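Local coordinates for oxidoreductase (Bordetella pertussis, PDB 3Q2K), which probably oxidises a UDP-linked N-acetylglucosaminuronic acid with an NAD cofactor, an early step toward 2,3-diacetamido-2,3-dideoxy-D-mannuronic acid, at residues I31-V36 against A95-T100; T127-G132 against S348-T353; M175-V180 against M254-V259. All coordinates share one frame; numbering follows the deposited sequence.

Interaction 1: residues I31-V36 against A95-T100; sequences IRFGLV and ALVLAT. With NAI (1,4-dihydronicotinamide adenine dinucleotide), chain U.
Strands 31-36 and 95-98 run parallel, their axes 4.5 Å apart at closest approach and their directions twisted by 28°, with F33, G34, L35 and V36 abreast of A95, L96, V97 and L98. The ladder opens weakly between A95 N and R32 O, then tightens: V97 N lies 2.6 Å from G34 O, and A99 N, already past the end of its strand, still reaches V36 O at 2.8 Å. On one face L35, its CG anti to the backbone N (chi1 178°), brings CD1 to 3.5 Å from V97 CG1 and onward to A99 CB, while F33 CD1 rests on V97 CG2 and A95 CB. Helix 42-50 covers this side, and Y325 meets the F33 ring edge-to-face. The two strands are neighbours at the centre of the Rossmann sheet, and the cofactor lies at their C-terminal ends. On the other face, under helices 84-90 and 105-114, L96 CD2 comes within 3.5 Å of G34 CA, lying over the backbone where G34 has no side chain, and V36 CG2 touches both L96 CD2 and L98 CD2. V36 CG1, anti to its own backbone N, turns instead to the adenine, 3.8 Å from NAI C2A. T100 CG2 meets the same base at NAI N3A, 3.4 Å away, and T100 O accepts a hydrogen bond from H105 NE2.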
# COMPACT_ATOMS: atom_id res chain seq x y z
N ILE C 31 -44.39 27.91 -18.71
CA ILE C 31 -43.82 27.11 -17.63
C ILE C 31 -43.86 27.91 -16.33
O ILE C 31 -43.39 29.05 -16.30
CB ILE C 31 -42.33 26.79 -17.92
CG1 ILE C 31 -42.21 25.88 -19.15
CG2 ILE C 31 -41.68 26.05 -16.76
CD1 ILE C 31 -42.69 24.47 -18.87
N ARG C 32 -44.34 27.29 -15.26
CA ARG C 32 -44.25 27.87 -13.92
C ARG C 32 -43.04 27.42 -13.09
O ARG C 32 -42.97 26.28 -12.62
CB ARG C 32 -45.50 27.54 -13.11
CG ARG C 32 -46.65 28.54 -13.20
CD ARG C 32 -47.74 28.17 -14.20
NE ARG C 32 -48.57 27.04 -13.78
CZ ARG C 32 -49.84 26.87 -14.12
NH1 ARG C 32 -50.48 27.76 -14.87
NH2 ARG C 32 -50.51 25.81 -13.70
N PHE C 33 -42.10 28.34 -12.88
CA PHE C 33 -40.88 28.11 -12.10
C PHE C 33 -40.98 28.62 -10.67
O PHE C 33 -41.55 29.68 -10.42
CB PHE C 33 -39.70 28.91 -12.66
CG PHE C 33 -39.05 28.28 -13.86
CD1 PHE C 33 -38.19 27.21 -13.71
CD2 PHE C 33 -39.26 28.80 -15.12
CE1 PHE C 33 -37.56 26.67 -14.81
CE2 PHE C 33 -38.64 28.26 -16.22
CZ PHE C 33 -37.80 27.19 -16.06
N GLY C 34 -40.33 27.91 -9.76
CA GLY C 34 -40.19 28.37 -8.38
C GLY C 34 -38.71 28.48 -8.07
O GLY C 34 -37.93 27.62 -8.48
N LEU C 35 -38.33 29.55 -7.38
CA LEU C 35 -36.95 29.76 -6.97
C LEU C 35 -36.77 29.55 -5.47
O LEU C 35 -37.50 30.12 -4.65
CB LEU C 35 -36.50 31.16 -7.38
CG LEU C 35 -35.07 31.55 -6.97
CD1 LEU C 35 -34.09 30.64 -7.67
CD2 LEU C 35 -34.76 32.99 -7.35
N VAL C 36 -35.82 28.69 -5.11
CA VAL C 36 -35.52 28.39 -3.71
C VAL C 36 -34.12 28.92 -3.38
O VAL C 36 -33.12 28.43 -3.90
CB VAL C 36 -35.53 26.87 -3.50
CG1 VAL C 36 -35.32 26.51 -2.03
CG2 VAL C 36 -36.81 26.29 -4.07
N ALA C 95 -41.52 23.40 -11.82
CA ALA C 95 -40.10 23.14 -11.62
C ALA C 95 -39.53 24.06 -10.55
O ALA C 95 -39.76 25.27 -10.53
CB ALA C 95 -39.36 23.36 -12.93
N LEU C 96 -38.74 23.51 -9.64
CA LEU C 96 -38.08 24.34 -8.65
C LEU C 96 -36.59 24.55 -8.90
O LEU C 96 -35.83 23.62 -9.20
CB LEU C 96 -38.35 23.76 -7.27
CG LEU C 96 -39.82 24.12 -7.08
CD1 LEU C 96 -40.50 23.08 -6.22
CD2 LEU C 96 -39.83 25.48 -6.40
N VAL C 97 -36.17 25.80 -8.79
CA VAL C 97 -34.78 26.14 -9.02
C VAL C 97 -34.06 26.19 -7.68
O VAL C 97 -34.52 26.85 -6.75
CB VAL C 97 -34.64 27.50 -9.72
CG1 VAL C 97 -33.17 27.88 -9.69
CG2 VAL C 97 -35.15 27.43 -11.15
N LEU C 98 -32.94 25.47 -7.58
CA LEU C 98 -32.27 25.35 -6.29
C LEU C 98 -31.01 26.23 -6.25
O LEU C 98 -30.03 25.99 -6.96
CB LEU C 98 -32.03 23.89 -5.91
CG LEU C 98 -33.20 22.90 -6.03
CD1 LEU C 98 -32.79 21.44 -5.80
CD2 LEU C 98 -34.26 23.31 -5.03
N ALA C 99 -31.11 27.29 -5.46
CA ALA C 99 -30.15 28.40 -5.53
C ALA C 99 -29.61 28.56 -4.12
O ALA C 99 -29.17 29.64 -3.73
CB ALA C 99 -30.81 29.67 -6.01
N THR C 100 -29.71 27.48 -3.36
CA THR C 100 -29.26 27.46 -1.98
C THR C 100 -27.79 27.04 -1.85
O THR C 100 -27.14 26.73 -2.85
CB THR C 100 -30.15 26.47 -1.20
OG1 THR C 100 -30.33 25.29 -1.99
CG2 THR C 100 -31.50 27.13 -0.92
PA NAI U . -25.97 32.75 -1.03
O1A NAI U . -25.59 32.79 0.40
O2A NAI U . -25.85 34.25 -1.60
O5B NAI U . -27.54 32.58 -1.33
C5B NAI U . -28.09 31.81 -0.27
C4B NAI U . -29.61 31.90 -0.12
O4B NAI U . -30.14 30.61 0.22
C3B NAI U . -29.67 32.84 1.10
O3B NAI U . -30.61 33.87 0.80
C2B NAI U . -30.04 31.82 2.21
O2B NAI U . -30.86 32.38 3.24
C1B NAI U . -30.95 30.89 1.37
N9A NAI U . -31.18 29.68 2.14
C8A NAI U . -30.36 29.10 3.06
N7A NAI U . -30.96 28.01 3.49
C5A NAI U . -32.16 27.83 2.90
C6A NAI U . -33.19 26.87 2.96
N6A NAI U . -33.12 25.76 3.77
N1A NAI U . -34.24 27.06 2.16
C2A NAI U . -34.33 28.09 1.33
N3A NAI U . -33.39 29.00 1.25
C4A NAI U . -32.29 28.90 2.00
O3 NAI U . -24.83 32.04 -1.91
PN NAI U . -25.13 31.90 -3.48
O1N NAI U . -23.85 32.52 -4.07
O2N NAI U . -26.28 32.64 -4.18
O5D NAI U . -25.03 30.31 -3.78
C5D NAI U . -25.79 30.06 -4.96
C4D NAI U . -25.87 28.55 -5.22
O4D NAI U . -25.69 28.61 -6.65
C3D NAI U . -24.66 27.76 -4.67
O3D NAI U . -24.69 26.38 -5.01
C2D NAI U . -23.55 28.36 -5.55
O2D NAI U . -22.56 27.35 -5.71
C1D NAI U . -24.29 28.39 -6.91
N1N NAI U . -23.84 29.47 -7.79
C2N NAI U . -23.71 29.19 -9.06
C3N NAI U . -23.30 30.20 -9.92
C7N NAI U . -23.13 29.90 -11.36
O7N NAI U . -22.40 30.60 -12.03
N7N NAI U . -23.77 28.82 -11.86
C4N NAI U . -23.00 31.46 -9.41
C5N NAI U . -23.15 31.67 -8.06
C6N NAI U . -23.59 30.65 -7.24

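Interaction 2: residues T127-G132 against S348-T353; sequences TRWEDG and SLALLT
W129 holds CG anti to its backbone N (chi1 176°), and L349 across from it does the same (chi1 -178°); the first torsion carries the indole out over the flank of helix 342-361, the second extends the leucine toward the first turn of helix 129-142. The benzene half of the indole does most of the touching. W129 CZ3 lies 3.6 Å from A350 CB, with CH2 of the same ring a little farther from that methyl group. L349 CG approaches W129 CE3 at 4.0 Å, at the ring's edge and near its plane, so the leucine sits beside the indole rather than over it. Beyond this branch point, L349 CD2 reaches past the tryptophan to the backbone, 3.8 Å from G132 CA and also close to R128 O. The lack of a side chain on G132 lets the leucine methyl lie close to the helix. R128 is the N-cap residue, and its carbonyl accepts the backbone N-H of G132. One turn along helix 342-361, T353 packs CG2 and OG1 against W129 CB, with OG1 at 3.6 Å. The hydroxyl donates back within its own helix to L349 O at 2.8 Å, from above the carbonyl plane, while T353 N reaches that oxygen from the opposite face; the hydroxyl's bond fixes the rotation of the T353 side chain. The pyrrole side of the indole is anchored elsewhere, W129 NE1 donating to O of the C-terminal residue D370, and L369 packs on both W129 and T353. The two helices thus join the N-terminal Rossmann domain to the C-terminal alpha/beta domain, a seam between domains in this GFO/IDH/MocA-family enzyme.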
# COMPACT_ATOMS: atom_id res chain seq x y z
N THR C 127 -22.26 18.08 -2.53
CA THR C 127 -20.88 18.15 -2.06
C THR C 127 -20.43 16.74 -1.68
O THR C 127 -19.25 16.49 -1.42
CB THR C 127 -20.81 19.06 -0.81
OG1 THR C 127 -21.80 18.58 0.10
CG2 THR C 127 -21.21 20.50 -1.10
N ARG C 128 -21.35 15.78 -1.62
CA ARG C 128 -20.99 14.40 -1.31
C ARG C 128 -21.41 13.42 -2.39
O ARG C 128 -22.52 13.52 -2.92
CB ARG C 128 -21.58 14.00 0.04
CG ARG C 128 -20.89 14.77 1.16
CD ARG C 128 -21.82 14.97 2.35
NE ARG C 128 -21.07 15.50 3.48
CZ ARG C 128 -21.46 15.46 4.75
NH1 ARG C 128 -22.61 14.93 5.14
NH2 ARG C 128 -20.68 15.96 5.70
N TRP C 129 -20.53 12.48 -2.72
CA TRP C 129 -20.87 11.54 -3.79
C TRP C 129 -22.21 10.85 -3.59
O TRP C 129 -23.10 10.87 -4.44
CB TRP C 129 -19.73 10.54 -3.98
CG TRP C 129 -19.95 9.45 -4.98
CD1 TRP C 129 -19.91 8.10 -4.71
CD2 TRP C 129 -20.23 9.57 -6.38
NE1 TRP C 129 -20.17 7.39 -5.86
CE2 TRP C 129 -20.38 8.26 -6.89
CE3 TRP C 129 -20.42 10.66 -7.24
CZ2 TRP C 129 -20.66 8.01 -8.24
CZ3 TRP C 129 -20.67 10.40 -8.59
CH2 TRP C 129 -20.80 9.09 -9.07
N GLU C 130 -22.42 10.29 -2.41
CA GLU C 130 -23.61 9.48 -2.14
C GLU C 130 -24.85 10.36 -2.22
O GLU C 130 -25.90 9.90 -2.65
CB GLU C 130 -23.55 8.83 -0.74
CG GLU C 130 -22.70 7.57 -0.67
CD GLU C 130 -23.05 6.56 -1.75
OE1 GLU C 130 -24.24 6.43 -2.09
OE2 GLU C 130 -22.15 5.88 -2.30
N ASP C 131 -24.74 11.64 -1.89
CA ASP C 131 -25.94 12.47 -1.84
C ASP C 131 -26.30 12.72 -3.29
O ASP C 131 -27.48 12.75 -3.66
CB ASP C 131 -25.75 13.82 -1.14
CG ASP C 131 -25.42 13.69 0.34
OD1 ASP C 131 -25.60 12.57 0.87
OD2 ASP C 131 -24.99 14.65 1.00
N GLY C 132 -25.29 12.96 -4.12
CA GLY C 132 -25.58 13.19 -5.53
C GLY C 132 -26.20 11.97 -6.20
O GLY C 132 -27.12 12.13 -7.00
N SER C 348 -19.09 15.27 -13.29
CA SER C 348 -18.12 16.14 -12.63
C SER C 348 -18.13 15.95 -11.10
O SER C 348 -17.10 16.09 -10.44
CB SER C 348 -18.47 17.57 -13.03
OG SER C 348 -19.62 17.92 -12.27
N LEU C 349 -19.27 15.59 -10.51
CA LEU C 349 -19.26 15.31 -9.07
C LEU C 349 -18.30 14.16 -8.78
O LEU C 349 -17.61 14.17 -7.76
CB LEU C 349 -20.64 14.92 -8.54
CG LEU C 349 -20.68 14.67 -7.02
CD1 LEU C 349 -20.08 15.86 -6.28
CD2 LEU C 349 -22.11 14.49 -6.50
N ALA C 350 -18.28 13.15 -9.64
CA ALA C 350 -17.36 12.03 -9.51
C ALA C 350 -15.87 12.40 -9.59
O ALA C 350 -15.11 11.93 -8.76
CB ALA C 350 -17.70 10.92 -10.50
N LEU C 351 -15.45 13.20 -10.57
CA LEU C 351 -14.11 13.78 -10.53
C LEU C 351 -13.78 14.62 -9.30
O LEU C 351 -12.67 14.56 -8.77
CB LEU C 351 -13.91 14.70 -11.73
CG LEU C 351 -13.69 13.95 -13.04
CD1 LEU C 351 -13.63 14.96 -14.17
CD2 LEU C 351 -12.35 13.24 -12.90
N LEU C 352 -14.71 15.46 -8.84
CA LEU C 352 -14.41 16.26 -7.67
C LEU C 352 -14.22 15.27 -6.54
O LEU C 352 -13.35 15.49 -5.70
CB LEU C 352 -15.55 17.22 -7.27
CG LEU C 352 -15.94 18.19 -8.38
CD1 LEU C 352 -17.25 18.89 -8.04
CD2 LEU C 352 -14.81 19.18 -8.62
N THR C 353 -15.08 14.26 -6.46
CA THR C 353 -14.96 13.32 -5.35
C THR C 353 -13.59 12.65 -5.42
O THR C 353 -12.86 12.53 -4.44
CB THR C 353 -16.08 12.25 -5.37
OG1 THR C 353 -17.35 12.90 -5.31
CG2 THR C 353 -16.02 11.34 -4.14

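Interaction 3: residues M175-V180 against M254-V259; sequences MVTVNV and MGSINV
N258 ND2 is gripped from two sides: it donates across the strands to N179 OD1 at 3.1 Å and, within its own strand, to S256 OG at 3.3 Å. The first bond runs almost straight out from the N179 carbonyl (174° at the oxygen), although the acceptor is tilted from the plane of the N258 amide. The two asparagine side chains run alongside each other in the same direction, with their amide planes turned 59° apart. N179 ND2 is held weakly by E269, while N258 OD1 bonds to S256 OG of the second subunit, so both ends of each amide are occupied. T177 adds a methyl to this polar row; with CG2 turned roughly anti to the backbone N, it places that carbon 3.4 Å from N258 ND2 and close to S256 OG. At the N-terminal end of the pair, M175 bends its chain so that SD lies 3.7 Å from M254 O. The backbones form a parallel ladder in direct register from M175-M254 to V180-V259, its bonds including N258 N to V178 O and V180 N to N258 O, each 2.7 Å. The other face is apolar: V178 CG1 lies 4.0 Å from I257 CG1, and V180 CB meets V259 CG2, with helix 210-220 covering V178 and I257. S256 OG also bonds to N258 OD1 and S256 OG of the second subunit, making the polar face a subunit interface. Such a large, open, mixed sheet, helix-covered on one face and paired with another subunit on the other, is characteristic of the C-terminal alpha/beta domain of the GFO/IDH/MocA family.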
# COMPACT_ATOMS: atom_id res chain seq x y z
N MET C 175 -2.57 15.99 -24.68
CA MET C 175 -2.20 16.75 -23.49
C MET C 175 -3.26 17.81 -23.23
O MET C 175 -3.76 18.44 -24.16
CB MET C 175 -0.79 17.33 -23.63
CG MET C 175 -0.47 18.56 -22.78
SD MET C 175 -0.28 18.06 -21.04
CE MET C 175 0.89 16.71 -21.17
N VAL C 176 -3.69 17.92 -21.98
CA VAL C 176 -4.75 18.86 -21.65
C VAL C 176 -4.38 19.60 -20.38
O VAL C 176 -4.08 18.96 -19.38
CB VAL C 176 -6.11 18.20 -21.40
CG1 VAL C 176 -7.13 19.27 -21.05
CG2 VAL C 176 -6.59 17.47 -22.64
N THR C 177 -4.36 20.93 -20.44
CA THR C 177 -4.20 21.68 -19.20
C THR C 177 -5.27 22.75 -19.03
O THR C 177 -5.67 23.43 -19.99
CB THR C 177 -2.86 22.42 -19.14
OG1 THR C 177 -1.88 21.62 -19.80
CG2 THR C 177 -2.46 22.61 -17.68
N VAL C 178 -5.72 22.84 -17.79
CA VAL C 178 -6.76 23.76 -17.35
C VAL C 178 -6.28 24.57 -16.15
O VAL C 178 -5.80 24.00 -15.17
CB VAL C 178 -8.04 22.99 -16.94
CG1 VAL C 178 -9.04 23.97 -16.36
CG2 VAL C 178 -8.65 22.26 -18.13
N ASN C 179 -6.44 25.89 -16.21
CA ASN C 179 -5.97 26.78 -15.15
C ASN C 179 -7.14 27.59 -14.61
O ASN C 179 -7.85 28.24 -15.39
CB ASN C 179 -4.98 27.78 -15.77
CG ASN C 179 -3.59 27.17 -15.97
OD1 ASN C 179 -3.29 26.11 -15.42
ND2 ASN C 179 -2.75 27.81 -16.78
N VAL C 180 -7.36 27.58 -13.30
CA VAL C 180 -8.30 28.52 -12.71
C VAL C 180 -7.59 29.35 -11.64
O VAL C 180 -7.49 28.94 -10.48
CB VAL C 180 -9.56 27.86 -12.13
CG1 VAL C 180 -10.50 28.95 -11.69
CG2 VAL C 180 -10.25 27.00 -13.19
N MET C 254 -3.04 12.82 -21.17
CA MET C 254 -2.73 13.23 -19.80
C MET C 254 -2.92 14.73 -19.64
O MET C 254 -2.90 15.47 -20.62
CB MET C 254 -1.27 12.90 -19.48
CG MET C 254 -1.08 11.41 -19.19
SD MET C 254 0.52 10.71 -19.63
CE MET C 254 0.49 10.74 -21.42
N GLY C 255 -3.05 15.20 -18.41
CA GLY C 255 -2.92 16.64 -18.23
C GLY C 255 -3.07 16.95 -16.76
O GLY C 255 -2.90 16.08 -15.90
N SER C 256 -3.35 18.23 -16.52
CA SER C 256 -3.63 18.76 -15.19
C SER C 256 -4.62 19.92 -15.14
O SER C 256 -4.89 20.61 -16.13
CB SER C 256 -2.34 19.20 -14.50
OG SER C 256 -1.74 20.26 -15.22
N ILE C 257 -5.15 20.07 -13.94
CA ILE C 257 -6.04 21.17 -13.60
C ILE C 257 -5.41 21.90 -12.43
O ILE C 257 -5.09 21.29 -11.42
CB ILE C 257 -7.49 20.73 -13.35
CG1 ILE C 257 -8.34 21.96 -12.99
CG2 ILE C 257 -7.56 19.60 -12.30
CD1 ILE C 257 -9.84 21.77 -12.88
N ASN C 258 -5.18 23.20 -12.64
CA ASN C 258 -4.46 24.00 -11.66
C ASN C 258 -5.34 25.12 -11.11
O ASN C 258 -5.82 26.00 -11.83
CB ASN C 258 -3.16 24.52 -12.27
CG ASN C 258 -2.39 23.41 -13.00
OD1 ASN C 258 -1.74 22.60 -12.35
ND2 ASN C 258 -2.48 23.33 -14.32
N VAL C 259 -5.57 25.10 -9.81
CA VAL C 259 -6.62 25.95 -9.24
C VAL C 259 -6.13 26.70 -8.01
O VAL C 259 -5.53 26.07 -7.14
CB VAL C 259 -7.81 25.06 -8.83
CG1 VAL C 259 -8.89 25.87 -8.14
CG2 VAL C 259 -8.41 24.40 -10.08

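Interactions 1 and 3 are buried parallel strand pairs in different sheets, on opposite sides of the chain's centre and about 34 Å apart between centres. In the Rossmann sheet of interaction 1 both faces are apolar and covered by helices, and the strand ends open onto the dinucleotide. Interaction 3 divides its chemistry by face, with aliphatic groups toward its own helix and amides and hydroxyls, flanked by two methionines, toward the second subunit. Interaction 2, only partly buried, joins the two domains through helices, with no hydrogen bond crossing between its segments. Its centre lies about 20 Å from that of interaction 3, whose segments fall within the chain loop it closes, and about 22 Å from that of interaction 1.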